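Local coordinates for protein aldo-keto reductase AKR2E4 (PDB 3WCZ) that reduces 3-dehydroecdysone with NADPH as cosubstrate, as an aldo-keto reductase built on a TIM barrel, and may take part in regulating silkworm molting, at residues Leu116-His120 and Thr139-Met143. Numbering follows the deposited sequence.
Sequences LYLIH and TWQGM. With NAP (NADP nicotinamide-adenine-dinucleotide phosphate), chain B.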
ATOM      1  N   LEU A 116       3.310   5.426   9.516  1.00  7.73           N
ATOM      2  CA  LEU A 116       3.389   3.970   9.389  1.00  7.53           C
ATOM      3  C   LEU A 116       4.678   3.624   8.678  1.00  7.86           C
ATOM      4  O   LEU A 116       4.942   4.106   7.593  1.00  8.16           O
ATOM      5  CB  LEU A 116       2.192   3.436   8.589  1.00  7.05           C
ATOM      6  CG  LEU A 116       2.148   1.935   8.360  1.00  7.50           C
ATOM      7  CD1 LEU A 116       2.150   1.125   9.615  1.00  8.07           C
ATOM      8  CD2 LEU A 116       0.904   1.628   7.558  1.00  7.59           C
ATOM      9  N   TYR A 117       5.490   2.796   9.321  1.00  7.56           N
ATOM     10  CA  TYR A 117       6.688   2.224   8.708  1.00  7.36           C
ATOM     11  C   TYR A 117       6.471   0.738   8.521  1.00  6.66           C
ATOM     12  O   TYR A 117       6.049   0.031   9.439  1.00  6.99           O
ATOM     13  CB  TYR A 117       7.893   2.459   9.590  1.00  7.03           C
ATOM     14  CG  TYR A 117       9.232   2.405   8.904  1.00  7.79           C
ATOM     15  CD1 TYR A 117       9.417   2.919   7.635  1.00  7.86           C
ATOM     16  CD2 TYR A 117      10.350   1.892   9.545  1.00  9.39           C
ATOM     17  CE1 TYR A 117      10.658   2.917   7.022  1.00  8.97           C
ATOM     18  CE2 TYR A 117      11.592   1.878   8.939  1.00  8.01           C
ATOM     19  CZ  TYR A 117      11.738   2.397   7.678  1.00  7.03           C
ATOM     20  OH  TYR A 117      13.002   2.400   7.117  1.00  8.73           O
ATOM     21  N   LEU A 118       6.745   0.255   7.305  1.00  7.18           N
ATOM     22  CA  LEU A 118       6.559  -1.144   6.936  1.00  6.98           C
ATOM     23  C   LEU A 118       7.858  -1.807   6.548  1.00  6.28           C
ATOM     24  O   LEU A 118       8.662  -1.211   5.817  1.00  7.21           O
ATOM     25  CB  LEU A 118       5.627  -1.249   5.726  1.00  7.93           C
ATOM     26  CG  LEU A 118       4.234  -0.638   5.903  1.00  6.72           C
ATOM     27  CD1 LEU A 118       3.457  -0.775   4.604  1.00  8.66           C
ATOM     28  CD2 LEU A 118       3.468  -1.276   7.016  1.00  7.17           C
ATOM     29  N   ILE A 119       8.014  -3.065   6.945  1.00  6.30           N
ATOM     30  CA  ILE A 119       9.049  -3.888   6.349  1.00  7.12           C
ATOM     31  C   ILE A 119       8.560  -4.226   4.933  1.00  7.40           C
ATOM     32  O   ILE A 119       7.496  -4.844   4.782  1.00  7.69           O
ATOM     33  CB  ILE A 119       9.283  -5.191   7.139  1.00  7.91           C
ATOM     34  CG1 ILE A 119       9.643  -4.898   8.599  1.00  7.86           C
ATOM     35  CG2 ILE A 119      10.372  -6.018   6.444  1.00  9.14           C
ATOM     36  CD1 ILE A 119       9.981  -6.173   9.378  1.00  9.30           C
ATOM     37  N   HIS A 120       9.293  -3.841   3.894  1.00  6.75           N
ATOM     38  CA  HIS A 120       8.773  -3.915   2.522  1.00  6.76           C
ATOM     39  C   HIS A 120       8.582  -5.357   2.044  1.00  7.16           C
ATOM     40  O   HIS A 120       7.591  -5.672   1.391  1.00  7.46           O
ATOM     41  CB  HIS A 120       9.723  -3.128   1.586  1.00  7.47           C
ATOM     42  CG  HIS A 120       9.090  -2.663   0.310  1.00  6.94           C
ATOM     43  ND1 HIS A 120       9.443  -1.479  -0.296  1.00  6.61           N
ATOM     44  CD2 HIS A 120       8.151  -3.236  -0.484  1.00  8.68           C
ATOM     45  CE1 HIS A 120       8.741  -1.343  -1.415  1.00  8.69           C
ATOM     46  NE2 HIS A 120       7.937  -2.385  -1.539  1.00  9.61           N
ATOM     47  N   THR A 139      14.616  -7.875  12.221  1.00 10.00           N
ATOM     48  CA  THR A 139      14.252  -6.618  11.603  1.00  9.33           C
ATOM     49  C   THR A 139      13.106  -5.993  12.409  1.00  8.75           C
ATOM     50  O   THR A 139      13.056  -4.783  12.640  1.00  9.01           O
ATOM     51  CB  THR A 139      13.811  -6.885  10.156  1.00  9.66           C
ATOM     52  OG1 THR A 139      14.780  -7.724   9.514  1.00  8.83           O
ATOM     53  CG2 THR A 139      13.634  -5.599   9.368  1.00  9.90           C
ATOM     54  N   TRP A 140      12.169  -6.845  12.829  1.00 10.58           N
ATOM     55  CA  TRP A 140      10.999  -6.381  13.571  1.00 10.69           C
ATOM     56  C   TRP A 140      11.421  -5.778  14.904  1.00 12.33           C
ATOM     57  O   TRP A 140      10.781  -4.819  15.376  1.00 11.79           O
ATOM     58  CB  TRP A 140       9.991  -7.520  13.754  1.00 11.51           C
ATOM     59  CG  TRP A 140       8.681  -7.061  14.307  1.00 11.07           C
ATOM     60  CD1 TRP A 140       8.177  -7.334  15.541  1.00 13.36           C
ATOM     61  CD2 TRP A 140       7.733  -6.217  13.664  1.00 10.11           C
ATOM     62  NE1 TRP A 140       6.964  -6.713  15.702  1.00 13.03           N
ATOM     63  CE2 TRP A 140       6.658  -6.038  14.548  1.00 10.77           C
ATOM     64  CE3 TRP A 140       7.689  -5.586  12.412  1.00 11.17           C
ATOM     65  CZ2 TRP A 140       5.551  -5.256  14.228  1.00  9.66           C
ATOM     66  CZ3 TRP A 140       6.601  -4.812  12.109  1.00  9.68           C
ATOM     67  CH2 TRP A 140       5.553  -4.653  13.000  1.00  8.80           C
ATOM     68  N   GLN A 141      12.476  -6.287  15.526  1.00 12.41           N
ATOM     69  CA  GLN A 141      12.935  -5.636  16.717  0.54 11.48           C
ATOM     70  C   GLN A 141      13.435  -4.215  16.446  1.00 10.37           C
ATOM     71  O   GLN A 141      13.177  -3.306  17.232  1.00 10.78           O
ATOM     72  CB  GLN A 141      13.999  -6.453  17.368  0.54 14.69           C
ATOM     73  CG  GLN A 141      14.364  -5.812  18.600  0.54 18.27           C
ATOM     74  CD  GLN A 141      15.300  -6.622  19.346  0.54 11.31           C
ATOM     75  OE1 GLN A 141      15.490  -7.810  19.057  0.54 11.90           O
ATOM     76  NE2 GLN A 141      15.908  -6.007  20.338  0.54 11.47           N
ATOM     77  N   GLY A 142      14.077  -3.993  15.299  1.00  9.01           N
ATOM     78  CA  GLY A 142      14.448  -2.651  14.898  1.00  8.62           C
ATOM     79  C   GLY A 142      13.203  -1.788  14.680  1.00  8.56           C
ATOM     80  O   GLY A 142      13.223  -0.601  14.970  1.00  8.72           O
ATOM     81  N   MET A 143      12.145  -2.378  14.114  1.00  8.09           N
ATOM     82  CA  MET A 143      10.878  -1.678  13.929  1.00  8.14           C
ATOM     83  C   MET A 143      10.288  -1.275  15.281  1.00  8.58           C
ATOM     84  O   MET A 143       9.805  -0.144  15.428  1.00  9.04           O
ATOM     85  CB  MET A 143       9.867  -2.522  13.145  1.00  8.94           C
ATOM     86  CG  MET A 143      10.339  -2.906  11.741  1.00  8.42           C
ATOM     87  SD  MET A 143      10.537  -1.543  10.554  1.00  8.39           S
ATOM     88  CE  MET A 143       8.809  -1.261  10.151  1.00  8.32           C
TER
HETATM   89  PA  NAP B 401      -2.385   0.583  -9.543  1.00  7.92           P
HETATM   90  O1A NAP B 401      -2.853   1.627  -8.617  1.00  9.16           O
HETATM   91  O2A NAP B 401      -2.737  -0.817  -9.409  1.00  8.11           O
HETATM   92  O5B NAP B 401      -2.566   0.969 -11.044  1.00  8.86           O
HETATM   93  C5B NAP B 401      -2.162   2.214 -11.527  1.00  9.54           C
HETATM   94  C4B NAP B 401      -2.510   2.456 -12.989  1.00  8.79           C
HETATM   95  O4B NAP B 401      -3.934   2.630 -13.120  1.00 10.31           O
HETATM   96  C3B NAP B 401      -1.865   3.620 -13.637  1.00 10.82           C
HETATM   97  O3B NAP B 401      -1.564   3.243 -14.959  1.00 11.36           O
HETATM   98  C2B NAP B 401      -2.895   4.642 -13.576  1.00  9.96           C
HETATM   99  O2B NAP B 401      -2.775   5.651 -14.559  1.00 10.80           O
HETATM  100  C1B NAP B 401      -4.172   3.864 -13.752  1.00 11.14           C
HETATM  101  N9A NAP B 401      -5.362   4.408 -13.132  1.00 10.79           N
HETATM  102  C8A NAP B 401      -5.423   4.973 -11.908  1.00  9.16           C
HETATM  103  N7A NAP B 401      -6.665   5.263 -11.575  1.00 10.16           N
HETATM  104  C5A NAP B 401      -7.466   4.886 -12.620  1.00 11.09           C
HETATM  105  C6A NAP B 401      -8.845   4.943 -12.845  1.00 11.83           C
HETATM  106  N6A NAP B 401      -9.767   5.491 -11.948  1.00 13.84           N
HETATM  107  N1A NAP B 401      -9.282   4.462 -14.023  1.00 15.35           N
HETATM  108  C2A NAP B 401      -8.439   3.940 -14.913  1.00 13.05           C
HETATM  109  N3A NAP B 401      -7.111   3.857 -14.726  1.00 13.04           N
HETATM  110  C4A NAP B 401      -6.628   4.323 -13.565  1.00 11.35           C
HETATM  111  O3  NAP B 401      -0.768   0.689  -9.523  1.00  9.84           O
HETATM  112  PN  NAP B 401       0.471   0.122  -8.697  1.00  8.29           P
HETATM  113  O1N NAP B 401       1.476   1.214  -8.728  1.00  9.32           O
HETATM  114  O2N NAP B 401       0.823  -1.210  -9.258  1.00  9.53           O
HETATM  115  O5D NAP B 401      -0.033  -0.129  -7.211  1.00  7.70           O
HETATM  116  C5D NAP B 401      -0.495   0.918  -6.425  1.00  8.81           C
HETATM  117  C4D NAP B 401       0.426   1.339  -5.272  1.00  7.95           C
HETATM  118  O4D NAP B 401       0.582   0.294  -4.330  1.00  8.14           O
HETATM  119  C3D NAP B 401       1.831   1.657  -5.673  1.00  6.71           C
HETATM  120  O3D NAP B 401       1.937   2.879  -6.376  1.00  7.48           O
HETATM  121  C2D NAP B 401       2.516   1.604  -4.400  1.00  8.19           C
HETATM  122  O2D NAP B 401       2.223   2.733  -3.626  1.00  7.76           O
HETATM  123  C1D NAP B 401       1.910   0.356  -3.797  1.00  8.41           C
HETATM  124  N1N NAP B 401       2.570  -0.933  -4.039  1.00  8.48           N
HETATM  125  C2N NAP B 401       3.240  -1.545  -3.046  1.00  7.55           C
HETATM  126  C3N NAP B 401       3.842  -2.757  -3.268  1.00  9.28           C
HETATM  127  C7N NAP B 401       4.517  -3.388  -2.109  1.00  9.39           C
HETATM  128  O7N NAP B 401       4.228  -3.103  -0.922  1.00 10.19           O
HETATM  129  N7N NAP B 401       5.365  -4.399  -2.393  1.00  5.79           N
HETATM  130  C4N NAP B 401       3.839  -3.351  -4.544  1.00  9.17           C
HETATM  131  C5N NAP B 401       3.125  -2.718  -5.570  1.00  9.24           C
HETATM  132  C6N NAP B 401       2.506  -1.511  -5.268  1.00  9.66           C
HETATM  133  P2B NAP B 401      -2.713   7.209 -14.193  1.00 11.61           P
HETATM  134  O1X NAP B 401      -2.500   7.884 -15.563  1.00 13.70           O
HETATM  135  O2X NAP B 401      -4.010   7.593 -13.627  1.00 11.72           O
HETATM  136  O3X NAP B 401      -1.548   7.403 -13.256  1.00 12.36           O
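Met143 reaches from helix 136-148 to strand 114-119 and lays its thioether beside the Tyr117 ring. This is a Met-aromatic contact: SD of Met143 stands 4.5 Å from the centroid of the Tyr117 ring, obliquely, 54° off the normal. The methionine chain is bent at both chi2 and chi3, which folds the methyl in against the strand backbone, with CE of Met143 3.1 Å from O of Tyr117 and 3.6 Å from CD2 of Tyr117.

The rest is apolar packing round Ile119. CG1 of Ile119 lies 3.8 Å from CG of Met143, while CD1 of Ile119, at the end of an extended chain, meets CG2 of Thr139 at 3.7 Å. CD1 of Ile119 also comes to the edge of the Trp140 indole, in its plane, 3.8 Å from CE3 of Trp140. With an alanine at Met143, a gap would probably open between helix and strand and the Tyr117 ring would lose its sulfur neighbour.

No hydrogen bond joins the two segments; Thr139 OG1 bonds to His93 O and Trp140 NE1 to Ile174 O. The axes of segments 116-119 and 139-143 pass 9.7 Å apart and run nearly antiparallel (173°), as barrel strand and outer helix. Just past the strand's C-terminal end, His120 meets the carboxamide of NADP at the edge of its imidazole, while Met143 also touches Val98 of helix 95-109 and Ile155 of strand 152-158.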